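Local coordinates for protein nickel-dependent hydrogenase large subunit (Allochromatium vinosum, PDB 3MYR) that oxidises molecular hydrogen at a nickel-iron centre, as the large subunit of a heterodimeric membrane-bound hydrogenase, probably recycling hydrogen released by nitrogenase, at residues F167-L179 with L536-T548. Numbering follows the deposited sequence.
Sequences FANGYWGHPAYRL and LVDVKQPIEILRT
A chi1 of -170° turns the His174 imidazole away from its own backbone N and toward Ile543, whose chi1 of -167° puts CG1 opposite its backbone N and CG2 between N and the carbonyl carbon, facing the ring. That methyl sits over one imidazole face in a CH-pi contact, 3.5 Å from His174 CE1, while Ile543 CD1 lies over the Tyr177 ring, 3.4 Å from Tyr177 CZ. A branched isoleucine suits this spot because each methyl serves a different ring. Tyr171 lays a face against CA and CB of Gln541, and its OH is hydrogen-bonded to the backbone N of Ser49 of the neighbouring small subunit HydA. Imidazole suits position 174 because both nitrogens work in the ring plane: ND1 accepts from Ala176 N at 2.9 Å, and NE2 meets a water 2.9 Å away that also binds Asp538 N, Gln541 O and Glu544 OE2. A leucine here would probably leave that water and Ala176 N each short of a partner. Arginine suits position 547: its long chain donates hydrogen bonds from NH2 to Ala176 O (2.8 Å), above the carbonyl plane, and from NE to Asp115 O. Away from the metal sites, methyl-to-ring packing, shared water and the arginine-to-carbonyl bond join loop to helix.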
loop_
_atom_site.group_PDB
_atom_site.type_symbol
_atom_site.label_atom_id
_atom_site.label_comp_id
_atom_site.label_asym_id
_atom_site.label_seq_id
_atom_site.Cartn_x
_atom_site.Cartn_y
_atom_site.Cartn_z
ATOM N N PHE B 167 19.976 6.330 6.019
ATOM C CA PHE B 167 21.141 5.485 5.778
ATOM C C PHE B 167 21.955 5.177 7.037
ATOM O O PHE B 167 22.899 4.383 6.963
ATOM C CB PHE B 167 22.116 6.112 4.759
ATOM C CG PHE B 167 21.545 6.319 3.380
ATOM C CD1 PHE B 167 20.464 5.581 2.934
ATOM C CD2 PHE B 167 22.225 7.131 2.467
ATOM C CE1 PHE B 167 19.932 5.774 1.653
ATOM C CE2 PHE B 167 21.735 7.282 1.168
ATOM C CZ PHE B 167 20.560 6.610 0.781
ATOM N N ALA B 168 21.643 5.823 8.158
ATOM C CA ALA B 168 22.418 5.639 9.401
ATOM C C ALA B 168 22.364 4.199 9.938
ATOM O O ALA B 168 21.292 3.563 9.882
ATOM C CB ALA B 168 21.922 6.652 10.501
ATOM N N ASN B 169 23.509 3.700 10.470
ATOM C CA ASN B 169 23.636 2.308 10.966
ATOM C C ASN B 169 23.319 1.239 9.910
ATOM O O ASN B 169 22.875 0.138 10.279
ATOM C CB ASN B 169 22.700 2.037 12.196
ATOM C CG ASN B 169 22.876 3.080 13.334
ATOM O OD1 ASN B 169 21.994 3.281 14.209
ATOM N ND2 ASN B 169 23.989 3.735 13.317
ATOM N N GLY B 170 23.442 1.569 8.619
ATOM C CA GLY B 170 23.072 0.653 7.548
ATOM C C GLY B 170 24.173 -0.407 7.451
ATOM O O GLY B 170 25.206 -0.352 8.163
ATOM N N TYR B 171 23.958 -1.389 6.590
ATOM C CA TYR B 171 24.765 -2.570 6.592
ATOM C C TYR B 171 25.864 -2.443 5.554
ATOM O O TYR B 171 26.431 -3.430 5.121
ATOM C CB TYR B 171 23.873 -3.835 6.391
ATOM C CG TYR B 171 22.733 -3.961 7.416
ATOM C CD1 TYR B 171 22.882 -3.484 8.721
ATOM C CD2 TYR B 171 21.490 -4.482 7.051
ATOM C CE1 TYR B 171 21.795 -3.528 9.640
ATOM C CE2 TYR B 171 20.400 -4.512 7.949
ATOM C CZ TYR B 171 20.550 -4.037 9.225
ATOM O OH TYR B 171 19.503 -4.102 10.118
ATOM N N TRP B 172 26.152 -1.221 5.134
ATOM C CA TRP B 172 27.105 -0.957 4.050
ATOM C C TRP B 172 28.424 -1.757 4.277
ATOM O O TRP B 172 28.961 -1.804 5.396
ATOM C CB TRP B 172 27.403 0.552 3.981
ATOM C CG TRP B 172 26.138 1.375 4.169
ATOM C CD1 TRP B 172 25.922 2.331 5.138
ATOM C CD2 TRP B 172 24.913 1.278 3.418
ATOM N NE1 TRP B 172 24.647 2.818 5.029
ATOM C CE2 TRP B 172 23.993 2.186 4.009
ATOM C CE3 TRP B 172 24.489 0.486 2.337
ATOM C CZ2 TRP B 172 22.669 2.366 3.526
ATOM C CZ3 TRP B 172 23.155 0.620 1.868
ATOM C CH2 TRP B 172 22.270 1.576 2.448
ATOM N N GLY B 173 28.971 -2.338 3.214
ATOM C CA GLY B 173 30.278 -3.059 3.336
ATOM C C GLY B 173 30.072 -4.506 3.801
ATOM O O GLY B 173 31.034 -5.290 3.853
ATOM N N HIS B 174 28.825 -4.905 4.070
ATOM C CA HIS B 174 28.551 -6.325 4.405
ATOM C C HIS B 174 28.967 -7.190 3.177
ATOM O O HIS B 174 28.796 -6.742 2.005
ATOM C CB HIS B 174 27.047 -6.494 4.667
ATOM C CG HIS B 174 26.667 -7.833 5.240
ATOM N ND1 HIS B 174 26.610 -8.983 4.478
ATOM C CD2 HIS B 174 26.193 -8.173 6.467
ATOM C CE1 HIS B 174 26.219 -9.993 5.233
ATOM N NE2 HIS B 174 25.900 -9.514 6.425
ATOM N N PRO B 175 29.529 -8.408 3.433
ATOM C CA PRO B 175 30.048 -9.246 2.338
ATOM C C PRO B 175 28.924 -9.739 1.411
ATOM O O PRO B 175 29.204 -10.082 0.261
ATOM C CB PRO B 175 30.734 -10.430 3.079
ATOM C CG PRO B 175 30.086 -10.417 4.488
ATOM C CD PRO B 175 29.951 -8.926 4.757
ATOM N N ALA B 176 27.662 -9.676 1.863
ATOM C CA ALA B 176 26.530 -10.039 0.991
ATOM C C ALA B 176 26.373 -9.046 -0.180
ATOM O O ALA B 176 25.718 -9.326 -1.203
ATOM C CB ALA B 176 25.209 -10.136 1.821
ATOM N N TYR B 177 26.943 -7.851 -0.024
ATOM C CA TYR B 177 26.877 -6.861 -1.151
ATOM C C TYR B 177 27.927 -7.165 -2.206
ATOM O O TYR B 177 29.098 -7.272 -1.876
ATOM C CB TYR B 177 27.058 -5.421 -0.650
ATOM C CG TYR B 177 25.887 -4.844 0.113
ATOM C CD1 TYR B 177 26.040 -4.451 1.442
ATOM C CD2 TYR B 177 24.656 -4.570 -0.545
ATOM C CE1 TYR B 177 24.979 -3.829 2.139
ATOM C CE2 TYR B 177 23.606 -3.937 0.096
ATOM C CZ TYR B 177 23.776 -3.563 1.454
ATOM O OH TYR B 177 22.707 -2.996 2.098
ATOM N N ARG B 178 27.517 -7.359 -3.457
ATOM C CA ARG B 178 28.464 -7.864 -4.444
ATOM C C ARG B 178 28.644 -6.958 -5.677
ATOM O O ARG B 178 29.567 -7.185 -6.469
ATOM C CB ARG B 178 28.072 -9.288 -4.897
ATOM C CG ARG B 178 27.802 -10.386 -3.771
ATOM C CD ARG B 178 27.585 -11.669 -4.573
ATOM N NE ARG B 178 26.590 -12.716 -4.248
ATOM C CZ ARG B 178 26.607 -13.345 -3.125
ATOM N NH1 ARG B 178 25.752 -14.319 -2.858
ATOM N NH2 ARG B 178 27.452 -12.885 -2.202
ATOM N N LEU B 179 27.725 -6.009 -5.902
ATOM C CA LEU B 179 27.824 -5.107 -7.084
ATOM C C LEU B 179 29.099 -4.267 -7.093
ATOM O O LEU B 179 29.510 -3.741 -6.061
ATOM C CB LEU B 179 26.587 -4.168 -7.201
ATOM C CG LEU B 179 25.202 -4.794 -7.206
ATOM C CD1 LEU B 179 24.102 -3.638 -7.305
ATOM C CD2 LEU B 179 25.062 -5.790 -8.354
ATOM N N LEU B 536 23.028 -16.785 8.030
ATOM C CA LEU B 536 23.318 -15.371 8.343
ATOM C C LEU B 536 24.817 -15.203 8.620
ATOM O O LEU B 536 25.355 -15.880 9.515
ATOM C CB LEU B 536 22.556 -14.953 9.599
ATOM C CG LEU B 536 21.133 -14.395 9.447
ATOM C CD1 LEU B 536 20.442 -15.145 8.342
ATOM C CD2 LEU B 536 20.376 -14.536 10.779
ATOM N N VAL B 537 25.503 -14.322 7.896
ATOM C CA VAL B 537 26.843 -14.013 8.338
ATOM C C VAL B 537 26.936 -13.305 9.701
ATOM O O VAL B 537 27.869 -13.582 10.484
ATOM C CB VAL B 537 27.856 -13.478 7.273
ATOM C CG1 VAL B 537 27.401 -13.553 5.834
ATOM C CG2 VAL B 537 28.542 -12.184 7.691
ATOM N N ASP B 538 25.940 -12.481 10.010
ATOM C CA ASP B 538 25.982 -11.656 11.210
ATOM C C ASP B 538 24.561 -11.298 11.688
ATOM O O ASP B 538 23.837 -10.546 11.028
ATOM C CB ASP B 538 26.797 -10.411 10.902
ATOM C CG ASP B 538 26.860 -9.406 12.065
ATOM O OD1 ASP B 538 27.495 -8.336 11.868
ATOM O OD2 ASP B 538 26.224 -9.625 13.121
ATOM N N VAL B 539 24.175 -11.821 12.850
ATOM C CA VAL B 539 22.834 -11.640 13.360
ATOM C C VAL B 539 22.456 -10.209 13.671
ATOM O O VAL B 539 21.262 -9.889 13.746
ATOM C CB VAL B 539 22.483 -12.592 14.547
ATOM C CG1 VAL B 539 22.605 -14.079 14.073
ATOM C CG2 VAL B 539 23.354 -12.300 15.844
ATOM N N LYS B 540 23.444 -9.335 13.762
ATOM C CA LYS B 540 23.179 -7.906 13.985
ATOM C C LYS B 540 22.961 -7.095 12.730
ATOM O O LYS B 540 22.678 -5.908 12.816
ATOM C CB LYS B 540 24.356 -7.294 14.747
ATOM C CG LYS B 540 24.562 -7.990 16.106
ATOM C CD LYS B 540 25.176 -7.062 17.163
ATOM C CE LYS B 540 25.351 -7.856 18.490
ATOM N NZ LYS B 540 25.938 -7.044 19.634
ATOM N N GLN B 541 23.249 -7.706 11.576
ATOM C CA GLN B 541 23.077 -7.099 10.263
ATOM C C GLN B 541 22.465 -8.203 9.393
ATOM O O GLN B 541 23.126 -8.743 8.501
ATOM C CB GLN B 541 24.432 -6.636 9.657
ATOM C CG GLN B 541 25.195 -5.588 10.504
ATOM C CD GLN B 541 26.264 -4.776 9.696
ATOM O OE1 GLN B 541 26.785 -5.216 8.705
ATOM N NE2 GLN B 541 26.497 -3.552 10.102
ATOM N N PRO B 542 21.205 -8.568 9.674
ATOM C CA PRO B 542 20.571 -9.736 9.048
ATOM C C PRO B 542 20.079 -9.419 7.607
ATOM O O PRO B 542 18.918 -9.603 7.276
ATOM C CB PRO B 542 19.397 -9.982 9.998
ATOM C CG PRO B 542 18.909 -8.532 10.235
ATOM C CD PRO B 542 20.253 -7.850 10.562
ATOM N N ILE B 543 20.972 -8.918 6.761
ATOM C CA ILE B 543 20.618 -8.607 5.408
ATOM C C ILE B 543 20.032 -9.825 4.654
ATOM O O ILE B 543 19.208 -9.659 3.790
ATOM C CB ILE B 543 21.830 -8.036 4.721
ATOM C CG1 ILE B 543 21.480 -7.390 3.375
ATOM C CG2 ILE B 543 22.896 -9.095 4.582
ATOM C CD1 ILE B 543 22.582 -6.394 2.886
ATOM N N GLU B 544 20.376 -11.053 5.053
ATOM C CA GLU B 544 19.871 -12.191 4.305
ATOM C C GLU B 544 18.406 -12.411 4.598
ATOM O O GLU B 544 17.666 -12.872 3.753
ATOM C CB GLU B 544 20.636 -13.472 4.645
ATOM C CG GLU B 544 22.192 -13.419 4.370
ATOM C CD GLU B 544 23.031 -12.928 5.564
ATOM O OE1 GLU B 544 24.238 -13.259 5.627
ATOM O OE2 GLU B 544 22.529 -12.190 6.446
ATOM N N ILE B 545 17.978 -12.116 5.814
ATOM C CA ILE B 545 16.563 -12.205 6.147
ATOM C C ILE B 545 15.782 -11.155 5.328
ATOM O O ILE B 545 14.762 -11.475 4.692
ATOM C CB ILE B 545 16.363 -12.030 7.664
ATOM C CG1 ILE B 545 16.729 -13.339 8.369
ATOM C CG2 ILE B 545 14.880 -11.638 7.982
ATOM C CD1 ILE B 545 16.675 -13.234 9.970
ATOM N N LEU B 546 16.303 -9.927 5.307
ATOM C CA LEU B 546 15.632 -8.833 4.659
ATOM C C LEU B 546 15.489 -9.131 3.170
ATOM O O LEU B 546 14.470 -8.851 2.600
ATOM C CB LEU B 546 16.409 -7.519 4.873
ATOM C CG LEU B 546 16.550 -7.045 6.341
ATOM C CD1 LEU B 546 17.289 -5.695 6.371
ATOM C CD2 LEU B 546 15.226 -6.917 7.028
ATOM N N ARG B 547 16.538 -9.637 2.529
ATOM C CA ARG B 547 16.429 -9.858 1.079
ATOM C C ARG B 547 15.231 -10.726 0.741
ATOM O O ARG B 547 14.514 -10.421 -0.181
ATOM C CB ARG B 547 17.707 -10.551 0.546
ATOM C CG ARG B 547 18.802 -9.610 0.333
ATOM C CD ARG B 547 20.123 -10.315 -0.021
ATOM N NE ARG B 547 21.123 -9.300 -0.217
ATOM C CZ ARG B 547 22.333 -9.479 -0.726
ATOM N NH1 ARG B 547 22.786 -10.691 -1.024
ATOM N NH2 ARG B 547 23.109 -8.426 -0.878
ATOM N N THR B 548 15.030 -11.810 1.497
ATOM C CA THR B 548 13.970 -12.768 1.235
ATOM C C THR B 548 12.620 -12.247 1.706
ATOM O O THR B 548 11.625 -12.246 0.923
ATOM C CB THR B 548 14.298 -14.135 1.840
ATOM O OG1 THR B 548 15.336 -14.743 1.065
ATOM C CG2 THR B 548 13.075 -15.117 1.820
HETATM O O HOH W 1 24.330 -1.631 11.683
HETATM O O HOH W 2 20.232 -4.424 12.627
HETATM O O HOH W 3 28.689 -4.304 7.240
HETATM O O HOH W 4 24.308 -11.210 8.129
#